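Local atomic coordinates of siroheme decarboxylase (Hydrogenobacter thermophilus, PDB entry 4CH7), a protein that decarboxylates siroheme to 12,18-didecarboxysiroheme, releasing two molecules of carbon dioxide, in the biosynthesis of heme d1. Residues A[51-56]-A[183-188]; A[14-17]-A[21-24]; A[69-74]-A[122-127]; A[76-81]-A[100-105]; A[164-169]-A[212-217]. All coordinates share one frame; numbering follows the deposited sequence.

In the fold
Contacts 1 and 2 touch each other among the helix-turn-helix units, where I53 and I16 meet; both are mostly buried and apolar, but contact 1 adds a backbone hydrogen bond. Contact 5 belongs to the same half of the molecule, yet it is partly exposed and relies on an arginine, a bridging water and modest apolar packing. Contacts 3 and 4, whose centres are about 8 Å from each other, lie across the chain's centre from contacts 1 and 2. They set helices 116-126 and 75-87 against neighbouring strands of one ferredoxin-like unit. Neither has a hydrogen bond between its segments: contact 3 turns on one phenylalanine ring, contact 4 on aliphatic side chains and an amide.

Contact 1. Residues A[51-56]-A[183-188]; sequences RHIAPI and FPLVER
I53 and F183 form the close part of this contact, which joins strand 53-57, next in the chain after helix 34-47, to a loop of the second helix-turn-helix unit. F183 N donates to I53 O at 2.7 Å with an N-H...O angle of 170°, a short and nearly straight bond between two buried residues. On the acceptor side, the donor is tilted 16° from the carbonyl plane. Beside the bond, F183 CB lies 3.2 Å from I53 O. The side chains meet at a slant: I53 CG1, turned anti to its amide nitrogen (chi1 171°), approaches F183 CB to 4.0 Å. The phenyl ring itself leads away from the strand, and its edge-to-face partner is F190.

Packing thins out along the loop. I53 CG2 still reaches L185 CD2 at 4.0 Å, a single methyl-to-methyl touch, and L185 is the centre of an inverse gamma turn that redirects the chain. Beyond it the loop departs from the strand: V186 and E187 are exposed, while R188 extends to a salt bridge with E201.

Strand 53-57 pairs antiparallel with strand 217-222, through A54 with S221 among others, and I53 also packs on A222 of that strand. I16 adjoins I53 from the loop after helix 4-11, and L185 rests on I41 and E42 of helix 34-47, so the buried I53-F183 part lies between elements of both halves of this helical region.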
# COMPACT_ATOMS: atom_id res chain seq x y z
N ARG A 51 3.00 1.72 -15.36
CA ARG A 51 4.42 1.42 -15.23
C ARG A 51 4.64 -0.04 -14.92
O ARG A 51 5.77 -0.54 -14.95
CB ARG A 51 5.07 2.28 -14.14
CG ARG A 51 5.48 3.67 -14.60
CD ARG A 51 4.93 4.73 -13.67
NE ARG A 51 3.53 5.03 -13.94
CZ ARG A 51 2.61 5.25 -13.00
NH1 ARG A 51 2.96 5.19 -11.72
NH2 ARG A 51 1.36 5.51 -13.33
N HIS A 52 3.55 -0.73 -14.64
CA HIS A 52 3.63 -2.11 -14.19
C HIS A 52 2.33 -2.83 -14.46
O HIS A 52 1.34 -2.23 -14.89
CB HIS A 52 3.94 -2.13 -12.69
CG HIS A 52 4.86 -3.23 -12.28
ND1 HIS A 52 4.48 -4.24 -11.43
CD2 HIS A 52 6.15 -3.48 -12.61
CE1 HIS A 52 5.49 -5.06 -11.24
NE2 HIS A 52 6.52 -4.63 -11.95
N ILE A 53 2.35 -4.14 -14.21
CA ILE A 53 1.18 -4.99 -14.32
C ILE A 53 1.46 -6.20 -13.44
O ILE A 53 2.46 -6.89 -13.62
CB ILE A 53 0.91 -5.39 -15.79
CG1 ILE A 53 -0.18 -6.46 -15.87
CG2 ILE A 53 2.19 -5.83 -16.49
CD1 ILE A 53 -0.86 -6.48 -17.22
N ALA A 54 0.59 -6.42 -12.45
CA ALA A 54 0.91 -7.36 -11.39
C ALA A 54 -0.32 -7.79 -10.62
O ALA A 54 -1.36 -7.13 -10.68
CB ALA A 54 1.92 -6.73 -10.43
N PRO A 55 -0.21 -8.92 -9.91
CA PRO A 55 -1.26 -9.30 -8.96
C PRO A 55 -1.31 -8.30 -7.81
O PRO A 55 -0.27 -7.76 -7.44
CB PRO A 55 -0.77 -10.65 -8.43
CG PRO A 55 0.11 -11.19 -9.51
CD PRO A 55 0.79 -9.99 -10.09
N ILE A 56 -2.50 -8.05 -7.28
CA ILE A 56 -2.63 -7.24 -6.07
C ILE A 56 -3.13 -8.14 -4.94
O ILE A 56 -4.24 -8.67 -5.01
CB ILE A 56 -3.56 -6.02 -6.27
CG1 ILE A 56 -2.83 -4.90 -7.03
CG2 ILE A 56 -4.01 -5.47 -4.93
CD1 ILE A 56 -2.70 -5.13 -8.51
N PHE A 183 3.92 -9.08 -13.98
CA PHE A 183 3.21 -10.12 -14.73
C PHE A 183 3.82 -10.22 -16.12
O PHE A 183 3.86 -9.24 -16.86
CB PHE A 183 1.73 -9.78 -14.83
CG PHE A 183 0.86 -10.94 -15.23
CD1 PHE A 183 0.76 -12.06 -14.41
CD2 PHE A 183 0.13 -10.90 -16.40
CE1 PHE A 183 -0.04 -13.13 -14.77
CE2 PHE A 183 -0.68 -11.96 -16.77
CZ PHE A 183 -0.77 -13.08 -15.95
N PRO A 184 4.32 -11.42 -16.47
CA PRO A 184 4.98 -11.63 -17.76
C PRO A 184 4.06 -11.27 -18.92
O PRO A 184 2.90 -11.69 -18.94
CB PRO A 184 5.24 -13.14 -17.77
CG PRO A 184 5.28 -13.54 -16.32
CD PRO A 184 4.28 -12.65 -15.65
N LEU A 185 4.57 -10.49 -19.87
CA LEU A 185 3.79 -10.13 -21.05
C LEU A 185 4.02 -11.17 -22.14
O LEU A 185 4.66 -10.88 -23.16
CB LEU A 185 4.14 -8.72 -21.53
CG LEU A 185 3.84 -7.61 -20.51
CD1 LEU A 185 3.97 -6.23 -21.13
CD2 LEU A 185 2.47 -7.81 -19.90
N VAL A 186 3.50 -12.37 -21.91
CA VAL A 186 3.67 -13.49 -22.83
C VAL A 186 2.35 -14.22 -23.03
O VAL A 186 1.36 -13.93 -22.35
CB VAL A 186 4.74 -14.48 -22.33
CG1 VAL A 186 6.12 -13.86 -22.40
CG2 VAL A 186 4.43 -14.92 -20.91
N GLU A 187 2.34 -15.17 -23.95
CA GLU A 187 1.15 -15.94 -24.27
C GLU A 187 0.72 -16.83 -23.10
O GLU A 187 -0.47 -17.02 -22.85
CB GLU A 187 1.40 -16.79 -25.52
CG GLU A 187 0.32 -17.81 -25.83
CD GLU A 187 0.33 -18.22 -27.29
OE1 GLU A 187 0.42 -17.32 -28.15
OE2 GLU A 187 0.23 -19.43 -27.57
N ARG A 188 1.70 -17.35 -22.37
CA ARG A 188 1.44 -18.23 -21.25
C ARG A 188 2.12 -17.71 -19.98
O ARG A 188 3.13 -18.27 -19.54
CB ARG A 188 1.92 -19.65 -21.56
CG ARG A 188 1.25 -20.27 -22.78
CD ARG A 188 -0.05 -20.97 -22.40
NE ARG A 188 0.21 -22.19 -21.65
CZ ARG A 188 0.46 -23.37 -22.21
NH1 ARG A 188 0.48 -23.49 -23.53
NH2 ARG A 188 0.70 -24.43 -21.45

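Contact 2. Residues A[14-17]-A[21-24]; sequences KDIP and EPFS
I16 and P17 pack against P22 and F23 in the first helix-turn-helix unit, where the chain leaves helix 4-11 and folds back to begin helix 22-30. E21 occupies the N-cap position of that second helix, and P22 stands in its first turn.

The interactions between the two segments are apolar, with no hydrogen bond across them. P22 is the central partner. Its CB lies 3.6 Å from I16 CG2, a methyl carried anti to the isoleucine's amide nitrogen and thereby turned toward the proline. The same P22 CB approaches P17 O to 3.5 Å and P17 CG to 4.2 Å, so it is met by a side chain, a carbonyl oxygen and another pyrrolidine ring. The two prolines meet at a slant rather than stacking.

Polar interactions lead outward, toward strand 217-222. The I16 backbone is hydrogen-bonded to I220 of that strand, and D15 OD1 accepts from I220 N, while the salt bridge from D15 OD2 to K212 NZ is modelled doubtfully short. This tie between loop and strand resembles the one joining F183 to I53, consistent with a reciprocal arrangement of the two halves of this helical region.

The aromatic contribution comes from F23, which also packs on L38 and L185: its ring atom CE1 is met obliquely by I16 CD1 at 4.3 Å.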
# COMPACT_ATOMS: atom_id res chain seq x y z
N LYS A 14 -8.60 -3.46 -15.77
CA LYS A 14 -9.60 -4.38 -15.23
C LYS A 14 -8.89 -5.64 -14.77
O LYS A 14 -7.77 -5.91 -15.20
CB LYS A 14 -10.65 -4.72 -16.30
CG LYS A 14 -11.35 -3.51 -16.89
CD LYS A 14 -12.52 -3.92 -17.77
CE LYS A 14 -13.63 -4.56 -16.95
NZ LYS A 14 -14.88 -4.74 -17.75
N ASP A 15 -9.53 -6.40 -13.89
CA ASP A 15 -8.95 -7.65 -13.41
C ASP A 15 -8.70 -8.60 -14.59
O ASP A 15 -9.60 -8.85 -15.39
CB ASP A 15 -9.86 -8.31 -12.38
CG ASP A 15 -9.26 -9.56 -11.78
OD1 ASP A 15 -8.02 -9.72 -11.83
OD2 ASP A 15 -10.02 -10.39 -11.23
N ILE A 16 -7.47 -9.08 -14.69
CA ILE A 16 -7.08 -9.97 -15.78
C ILE A 16 -7.39 -11.42 -15.42
O ILE A 16 -6.94 -11.91 -14.38
CB ILE A 16 -5.59 -9.78 -16.11
CG1 ILE A 16 -5.34 -8.35 -16.58
CG2 ILE A 16 -5.13 -10.77 -17.18
CD1 ILE A 16 -3.94 -8.10 -17.03
N PRO A 17 -8.16 -12.10 -16.28
CA PRO A 17 -8.70 -13.43 -15.97
C PRO A 17 -7.64 -14.48 -15.64
O PRO A 17 -6.59 -14.52 -16.27
CB PRO A 17 -9.44 -13.83 -17.26
CG PRO A 17 -8.86 -12.96 -18.33
CD PRO A 17 -8.53 -11.67 -17.64
N GLU A 21 -4.23 -18.44 -21.03
CA GLU A 21 -3.91 -17.41 -22.02
C GLU A 21 -4.82 -16.19 -21.86
O GLU A 21 -5.73 -15.98 -22.66
CB GLU A 21 -4.03 -17.98 -23.44
CG GLU A 21 -3.15 -19.19 -23.70
CD GLU A 21 -3.32 -19.77 -25.10
OE1 GLU A 21 -3.88 -19.07 -25.97
OE2 GLU A 21 -2.89 -20.91 -25.32
N PRO A 22 -4.56 -15.38 -20.82
CA PRO A 22 -5.41 -14.23 -20.49
C PRO A 22 -5.33 -13.12 -21.53
O PRO A 22 -6.30 -12.39 -21.71
CB PRO A 22 -4.84 -13.75 -19.15
CG PRO A 22 -3.40 -14.17 -19.18
CD PRO A 22 -3.39 -15.48 -19.92
N PHE A 23 -4.19 -12.99 -22.20
CA PHE A 23 -4.03 -11.96 -23.22
C PHE A 23 -4.69 -12.36 -24.54
O PHE A 23 -5.00 -11.51 -25.37
CB PHE A 23 -2.55 -11.64 -23.43
CG PHE A 23 -1.88 -11.07 -22.21
CD1 PHE A 23 -2.31 -9.87 -21.67
CD2 PHE A 23 -0.80 -11.72 -21.62
CE1 PHE A 23 -1.70 -9.32 -20.55
CE2 PHE A 23 -0.18 -11.19 -20.50
CZ PHE A 23 -0.63 -9.99 -19.96
N SER A 24 -4.90 -13.66 -24.73
CA SER A 24 -5.68 -14.15 -25.86
C SER A 24 -7.13 -13.70 -25.67
O SER A 24 -7.79 -13.25 -26.61
CB SER A 24 -5.59 -15.67 -25.94
OG SER A 24 -6.07 -16.15 -27.19

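Contact 3. Residues A[69-74]-A[122-127]; sequences IAFKVD and LMAERE
F71 reaches from its strand toward helix 116-126 and meets M123, a selenomethionine, and A124 with the far end of its ring. The contact between the two segments is entirely one of van der Waals packing. F71 CZ comes within 4.1 Å of M123 CB, which lies at the ring edge and near the ring plane; the two side chains run at about a right angle to each other. On A124 the same CZ atom approaches the backbone N at 4.2 Å and the methyl CB at 4.3 Å. A single ring carbon thus settles against the joint between two successive helical residues.

The selenium takes no part in this touch. With CG anti to the carbonyl carbon (chi1 -77°) and the chain extended beyond it, M123 carries its end away from F71, toward L107 and W327. It therefore joins the strand layer to helix 323-335 as well.

Aromatic packing continues within the sheet, where F71 makes an edge-to-face pair with F105 of the adjacent strand and also touches Y132 on its other neighbouring strand.

Hydrogen bonding shapes each element separately. The last helical turn is closed by R126 N to L122 O at 3.0 Å and E127 N to M123 O at 2.9 Å. A backbone bond joins F71 to L103, fixing the ring's base in the sheet.

A helix laid over an antiparallel sheet in this way is characteristic of the beta-alpha-beta-beta-alpha-beta, ferredoxin-like fold of AsnC-type ligand-binding domains; here strand 65-71 is the first strand and helix 116-126 the second helix.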
# COMPACT_ATOMS: atom_id res chain seq x y z
N ILE A 69 2.90 4.27 11.47
CA ILE A 69 3.71 4.57 12.65
C ILE A 69 4.19 6.02 12.61
O ILE A 69 4.56 6.54 11.56
CB ILE A 69 4.92 3.62 12.74
CG1 ILE A 69 4.46 2.17 12.59
CG2 ILE A 69 5.65 3.81 14.06
CD1 ILE A 69 3.42 1.73 13.62
N ALA A 70 4.18 6.68 13.77
CA ALA A 70 4.65 8.06 13.89
C ALA A 70 5.69 8.16 14.99
O ALA A 70 5.44 7.72 16.11
CB ALA A 70 3.49 8.99 14.17
N PHE A 71 6.85 8.72 14.68
CA PHE A 71 7.91 8.91 15.68
C PHE A 71 8.06 10.38 16.05
O PHE A 71 7.98 11.26 15.18
CB PHE A 71 9.25 8.39 15.15
CG PHE A 71 9.43 6.91 15.28
CD1 PHE A 71 8.39 6.09 15.70
CD2 PHE A 71 10.66 6.33 15.00
CE1 PHE A 71 8.56 4.72 15.83
CE2 PHE A 71 10.85 4.96 15.13
CZ PHE A 71 9.79 4.15 15.54
N LYS A 72 8.27 10.66 17.33
CA LYS A 72 8.66 12.00 17.74
C LYS A 72 10.18 12.07 17.83
O LYS A 72 10.78 11.62 18.81
CB LYS A 72 8.02 12.41 19.07
CG LYS A 72 8.52 13.75 19.60
CD LYS A 72 7.38 14.61 20.12
CE LYS A 72 6.62 13.91 21.23
NZ LYS A 72 5.57 14.78 21.82
N VAL A 73 10.79 12.62 16.79
CA VAL A 73 12.24 12.76 16.71
C VAL A 73 12.55 14.24 16.60
O VAL A 73 11.79 14.99 15.99
CB VAL A 73 12.77 12.06 15.45
CG1 VAL A 73 14.29 11.97 15.50
CG2 VAL A 73 12.16 10.68 15.31
N ASP A 74 13.66 14.70 17.17
CA ASP A 74 14.02 16.10 16.95
C ASP A 74 15.05 16.25 15.83
O ASP A 74 15.86 15.35 15.60
CB ASP A 74 14.43 16.82 18.23
CG ASP A 74 13.89 18.24 18.29
OD1 ASP A 74 13.88 18.90 17.23
OD2 ASP A 74 13.47 18.68 19.38
N LEU A 122 11.09 -2.03 19.77
CA LEU A 122 12.51 -2.28 19.58
C LEU A 122 13.14 -1.22 18.67
O LEU A 122 14.28 -0.81 18.89
CB LEU A 122 12.73 -3.68 19.01
CG LEU A 122 12.26 -4.80 19.94
CD1 LEU A 122 12.21 -6.14 19.23
CD2 LEU A 122 13.15 -4.87 21.16
N MSE A 123 12.39 -0.77 17.67
CA MSE A 123 12.83 0.32 16.79
C MSE A 123 13.02 1.59 17.60
O MSE A 123 14.07 2.22 17.56
CB MSE A 123 11.79 0.58 15.70
CG MSE A 123 11.76 -0.42 14.54
SE MSE A 123 10.32 0.06 13.32
CE MSE A 123 10.51 -1.30 11.98
N ALA A 124 11.98 1.97 18.34
CA ALA A 124 11.99 3.19 19.15
C ALA A 124 13.05 3.14 20.24
O ALA A 124 13.67 4.15 20.56
CB ALA A 124 10.62 3.44 19.74
N GLU A 125 13.24 1.96 20.83
CA GLU A 125 14.24 1.77 21.87
C GLU A 125 15.65 1.97 21.30
O GLU A 125 16.49 2.65 21.91
CB GLU A 125 14.12 0.38 22.49
CG GLU A 125 15.14 0.10 23.58
CD GLU A 125 15.27 -1.37 23.91
OE1 GLU A 125 14.33 -2.13 23.61
OE2 GLU A 125 16.32 -1.76 24.48
N ARG A 126 15.90 1.37 20.14
CA ARG A 126 17.18 1.47 19.45
C ARG A 126 17.47 2.90 19.00
O ARG A 126 18.61 3.37 19.10
CB ARG A 126 17.20 0.51 18.26
CG ARG A 126 18.35 0.70 17.28
CD ARG A 126 19.69 0.34 17.90
NE ARG A 126 20.78 0.50 16.94
CZ ARG A 126 22.07 0.59 17.28
NH1 ARG A 126 22.42 0.54 18.56
NH2 ARG A 126 22.99 0.73 16.35
N GLU A 127 16.44 3.58 18.52
CA GLU A 127 16.59 4.95 18.05
C GLU A 127 16.39 5.95 19.18
O GLU A 127 16.42 7.16 18.94
CB GLU A 127 15.62 5.25 16.91
CG GLU A 127 15.99 4.57 15.61
CD GLU A 127 17.44 4.78 15.25
OE1 GLU A 127 17.77 5.88 14.76
OE2 GLU A 127 18.25 3.86 15.46

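Contact 4. Residues A[76-81]-A[100-105]; sequences QKLEEV and DFNLWF
L78 and N102 lie antiparallel, side by side, where helix 75-87 packs on the sheet of the ferredoxin-like domain. N102 and L103 stand together opposite F71 of the adjoining strand, a classic beta bulge at the start of strand 103-109, and both turn toward the helix. L78 lies alongside the amide: its CD2 methyl is 3.4 Å from N102 ND2, while CG stands at 4.0 Å. The amide's polar partner is V73 O, in a hydrogen bond whose modelled length is doubtfully short; the leucine packs beside the group thus engaged.

One turn further along the helix, V81 meets L103 at a slant. V81 CG1 projects anti to the backbone N (chi1 170°) and approaches L103 CD2 to 3.7 Å. L78 CD2 also reaches L103 CB, at 4.2 Å, so L103 is touched by both helical residues. F312 of strand 303-314 borders L78 and L103. The L103 side chain is about 10 Å from that of H93, the inferred active-site residue.

W104 is turned to the other face of the strand. There its NE1 donates to F101 O at 2.8 Å; the oxygen lies near the indole plane, but the nitrogen sits 49° out of the carbonyl plane.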
# COMPACT_ATOMS: atom_id res chain seq x y z
N GLN A 76 17.87 17.33 14.98
CA GLN A 76 19.26 16.90 15.08
C GLN A 76 19.39 15.43 14.71
O GLN A 76 20.38 15.01 14.11
CB GLN A 76 19.80 17.12 16.49
CG GLN A 76 19.80 18.57 16.95
CD GLN A 76 18.51 18.99 17.63
OE1 GLN A 76 17.63 18.17 17.89
NE2 GLN A 76 18.39 20.28 17.94
N LYS A 77 18.38 14.64 15.07
CA LYS A 77 18.44 13.20 14.91
C LYS A 77 17.42 12.67 13.89
O LYS A 77 17.32 11.47 13.69
CB LYS A 77 18.24 12.51 16.26
CG LYS A 77 19.08 13.09 17.39
CD LYS A 77 20.55 13.21 16.98
CE LYS A 77 21.39 13.88 18.06
NZ LYS A 77 21.59 12.98 19.22
N LEU A 78 16.70 13.58 13.25
CA LEU A 78 15.66 13.21 12.28
C LEU A 78 16.20 12.35 11.14
O LEU A 78 15.67 11.28 10.86
CB LEU A 78 14.97 14.46 11.73
CG LEU A 78 13.63 14.32 11.00
CD1 LEU A 78 13.81 13.95 9.54
CD2 LEU A 78 12.74 13.32 11.71
N GLU A 79 17.25 12.84 10.48
CA GLU A 79 17.84 12.12 9.35
C GLU A 79 18.39 10.75 9.74
O GLU A 79 18.13 9.76 9.07
CB GLU A 79 18.93 12.95 8.67
CG GLU A 79 18.41 14.02 7.71
CD GLU A 79 19.35 14.25 6.55
OE1 GLU A 79 19.45 13.37 5.67
OE2 GLU A 79 19.99 15.33 6.51
N GLU A 80 19.16 10.71 10.83
CA GLU A 80 19.71 9.45 11.34
C GLU A 80 18.61 8.42 11.57
O GLU A 80 18.72 7.27 11.14
CB GLU A 80 20.47 9.70 12.65
CG GLU A 80 20.89 8.44 13.38
CD GLU A 80 21.67 8.73 14.64
OE1 GLU A 80 21.83 9.92 14.98
OE2 GLU A 80 22.12 7.77 15.29
N VAL A 81 17.55 8.83 12.26
CA VAL A 81 16.40 7.97 12.53
C VAL A 81 15.70 7.55 11.24
O VAL A 81 15.32 6.39 11.08
CB VAL A 81 15.41 8.65 13.49
CG1 VAL A 81 14.12 7.86 13.59
CG2 VAL A 81 16.02 8.82 14.87
N ASP A 100 4.09 17.49 15.81
CA ASP A 100 4.93 17.14 16.95
C ASP A 100 5.55 15.76 16.73
O ASP A 100 6.72 15.52 17.06
CB ASP A 100 4.14 17.18 18.25
CG ASP A 100 3.99 18.59 18.80
OD1 ASP A 100 3.82 19.53 17.99
OD2 ASP A 100 4.05 18.76 20.03
N PHE A 101 4.76 14.85 16.16
CA PHE A 101 5.31 13.64 15.58
C PHE A 101 5.73 13.97 14.15
O PHE A 101 4.88 14.15 13.27
CB PHE A 101 4.28 12.50 15.60
CG PHE A 101 3.89 12.07 16.98
CD1 PHE A 101 4.64 11.11 17.66
CD2 PHE A 101 2.78 12.61 17.61
CE1 PHE A 101 4.28 10.70 18.93
CE2 PHE A 101 2.42 12.21 18.89
CZ PHE A 101 3.17 11.25 19.55
N ASN A 102 7.03 14.08 13.93
CA ASN A 102 7.57 14.60 12.68
C ASN A 102 8.05 13.52 11.71
O ASN A 102 8.48 13.83 10.60
CB ASN A 102 8.72 15.57 12.96
CG ASN A 102 9.74 14.99 13.92
OD1 ASN A 102 9.39 14.20 14.80
ND2 ASN A 102 10.99 15.38 13.77
N LEU A 103 7.98 12.26 12.13
CA LEU A 103 8.36 11.16 11.24
C LEU A 103 7.24 10.12 11.16
O LEU A 103 6.91 9.47 12.14
CB LEU A 103 9.67 10.51 11.70
CG LEU A 103 10.27 9.54 10.68
CD1 LEU A 103 10.79 10.31 9.48
CD2 LEU A 103 11.36 8.70 11.29
N TRP A 104 6.67 9.98 9.96
CA TRP A 104 5.58 9.05 9.74
C TRP A 104 5.95 8.02 8.69
O TRP A 104 6.33 8.36 7.57
CB TRP A 104 4.33 9.81 9.28
CG TRP A 104 3.71 10.62 10.37
CD1 TRP A 104 4.19 11.78 10.91
CD2 TRP A 104 2.48 10.35 11.04
NE1 TRP A 104 3.34 12.23 11.89
CE2 TRP A 104 2.27 11.37 11.98
CE3 TRP A 104 1.52 9.33 10.93
CZ2 TRP A 104 1.15 11.40 12.82
CZ3 TRP A 104 0.41 9.37 11.76
CH2 TRP A 104 0.23 10.40 12.69
N PHE A 105 5.83 6.74 9.05
CA PHE A 105 6.06 5.68 8.09
C PHE A 105 5.02 4.57 8.17
O PHE A 105 4.36 4.38 9.20
CB PHE A 105 7.48 5.11 8.20
CG PHE A 105 7.81 4.52 9.54
CD1 PHE A 105 8.27 5.33 10.57
CD2 PHE A 105 7.69 3.16 9.76
CE1 PHE A 105 8.58 4.79 11.81
CE2 PHE A 105 8.00 2.61 10.98
CZ PHE A 105 8.45 3.42 12.01

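Contact 5. Residues A[164-169]-A[212-217]; sequences TYTPLT and KERGVL
R214 sets out with CG opposite its own carbonyl carbon (chi1 -70°) and then bends at chi3 (50°), which brings NH2 to T166 and L168. It directly precedes G215, in the C-terminal region of helix 201-213; the positive phi of G215 (84°) together with two bonds back into the last turn makes a Schellman motif. On the other segment, T169 is the N-cap of helix 170-179: its side chain caps a backbone N of the helix and its own N is bonded to E172 OE1, a capping box. The contact therefore joins the C-terminal region of one helix to the approach to another.

The guanidinium presents an edge to the loop: T166 O lies near its plane, 3.5 Å from NH2, too loosely placed to count as a hydrogen bond. L168 CD1 meets the same NH2 obliquely at 4.0 Å. E172 also forms a salt bridge to R214 NH1, through OE2, which probably helps hold the group in position.

On the buried side, L168 CD2 approaches V216 CG1 at 4.4 Å. T166 is exposed. A water spans the segments, donating to P167 O at 2.6 Å and accepting a weak bond from R214 NH2 at 3.1 Å.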
# COMPACT_ATOMS: atom_id res chain seq x y z
N THR A 164 -12.49 -13.89 5.67
CA THR A 164 -11.95 -14.36 6.94
C THR A 164 -10.48 -14.76 6.78
O THR A 164 -10.13 -15.48 5.85
CB THR A 164 -12.75 -15.56 7.47
OG1 THR A 164 -14.14 -15.21 7.55
CG2 THR A 164 -12.26 -15.97 8.85
N TYR A 165 -9.63 -14.29 7.69
CA TYR A 165 -8.21 -14.61 7.61
C TYR A 165 -7.90 -16.06 7.96
O TYR A 165 -8.10 -16.49 9.10
CB TYR A 165 -7.37 -13.68 8.49
CG TYR A 165 -5.94 -14.14 8.63
CD1 TYR A 165 -5.15 -14.36 7.51
CD2 TYR A 165 -5.38 -14.37 9.88
CE1 TYR A 165 -3.84 -14.79 7.63
CE2 TYR A 165 -4.07 -14.80 10.01
CZ TYR A 165 -3.31 -15.00 8.87
OH TYR A 165 -2.00 -15.42 8.98
N THR A 166 -7.44 -16.81 6.97
CA THR A 166 -6.88 -18.14 7.21
C THR A 166 -5.39 -18.06 6.95
O THR A 166 -4.97 -17.60 5.88
CB THR A 166 -7.50 -19.20 6.29
OG1 THR A 166 -8.92 -19.27 6.51
CG2 THR A 166 -6.88 -20.57 6.56
N PRO A 167 -4.58 -18.47 7.94
CA PRO A 167 -3.12 -18.48 7.80
C PRO A 167 -2.68 -19.19 6.53
O PRO A 167 -3.13 -20.31 6.25
CB PRO A 167 -2.66 -19.27 9.02
CG PRO A 167 -3.71 -18.99 10.05
CD PRO A 167 -5.01 -18.90 9.28
N LEU A 168 -1.81 -18.55 5.75
CA LEU A 168 -1.35 -19.12 4.50
C LEU A 168 -0.38 -20.26 4.73
O LEU A 168 0.48 -20.19 5.61
CB LEU A 168 -0.70 -18.05 3.61
CG LEU A 168 -1.61 -17.27 2.65
CD1 LEU A 168 -2.72 -16.55 3.39
CD2 LEU A 168 -0.80 -16.29 1.81
N THR A 169 -0.54 -21.33 3.96
CA THR A 169 0.42 -22.43 3.99
C THR A 169 1.73 -21.96 3.37
O THR A 169 1.77 -20.91 2.73
CB THR A 169 -0.10 -23.65 3.20
OG1 THR A 169 -0.14 -23.35 1.80
CG2 THR A 169 -1.50 -24.04 3.67
N LYS A 212 -8.32 -15.84 -4.70
CA LYS A 212 -9.18 -14.75 -5.15
C LYS A 212 -10.57 -14.86 -4.52
O LYS A 212 -11.16 -13.86 -4.13
CB LYS A 212 -9.28 -14.73 -6.68
CG LYS A 212 -10.12 -13.57 -7.20
CD LYS A 212 -9.39 -12.80 -8.30
CE LYS A 212 -9.72 -13.35 -9.67
NZ LYS A 212 -9.16 -12.50 -10.76
N GLU A 213 -11.07 -16.09 -4.43
CA GLU A 213 -12.35 -16.35 -3.77
C GLU A 213 -12.29 -15.92 -2.31
O GLU A 213 -13.27 -15.44 -1.75
CB GLU A 213 -12.70 -17.84 -3.86
CG GLU A 213 -12.86 -18.38 -5.27
CD GLU A 213 -12.62 -19.87 -5.34
OE1 GLU A 213 -12.77 -20.55 -4.30
OE2 GLU A 213 -12.27 -20.37 -6.43
N ARG A 214 -11.12 -16.10 -1.70
CA ARG A 214 -10.91 -15.77 -0.30
C ARG A 214 -10.54 -14.30 -0.12
O ARG A 214 -10.47 -13.80 1.00
CB ARG A 214 -9.83 -16.66 0.30
CG ARG A 214 -10.24 -18.12 0.47
CD ARG A 214 -9.02 -19.03 0.56
NE ARG A 214 -8.06 -18.56 1.55
CZ ARG A 214 -6.85 -19.08 1.73
NH1 ARG A 214 -6.45 -20.11 0.99
NH2 ARG A 214 -6.03 -18.59 2.64
N GLY A 215 -10.32 -13.59 -1.23
CA GLY A 215 -9.98 -12.18 -1.17
C GLY A 215 -8.50 -11.92 -0.92
O GLY A 215 -8.07 -10.77 -0.90
N VAL A 216 -7.74 -13.00 -0.72
CA VAL A 216 -6.30 -12.90 -0.55
C VAL A 216 -5.69 -12.29 -1.80
O VAL A 216 -4.80 -11.44 -1.73
CB VAL A 216 -5.67 -14.28 -0.29
CG1 VAL A 216 -4.19 -14.14 0.03
CG2 VAL A 216 -6.39 -14.99 0.84
N LEU A 217 -6.17 -12.75 -2.95
CA LEU A 217 -5.83 -12.15 -4.23
C LEU A 217 -6.96 -11.22 -4.65
O LEU A 217 -8.08 -11.68 -4.91
CB LEU A 217 -5.60 -13.22 -5.30
CG LEU A 217 -5.23 -12.73 -6.70
CD1 LEU A 217 -3.96 -11.90 -6.64
CD2 LEU A 217 -5.06 -13.89 -7.67
O HOH W 1 -4.28 -20.81 3.94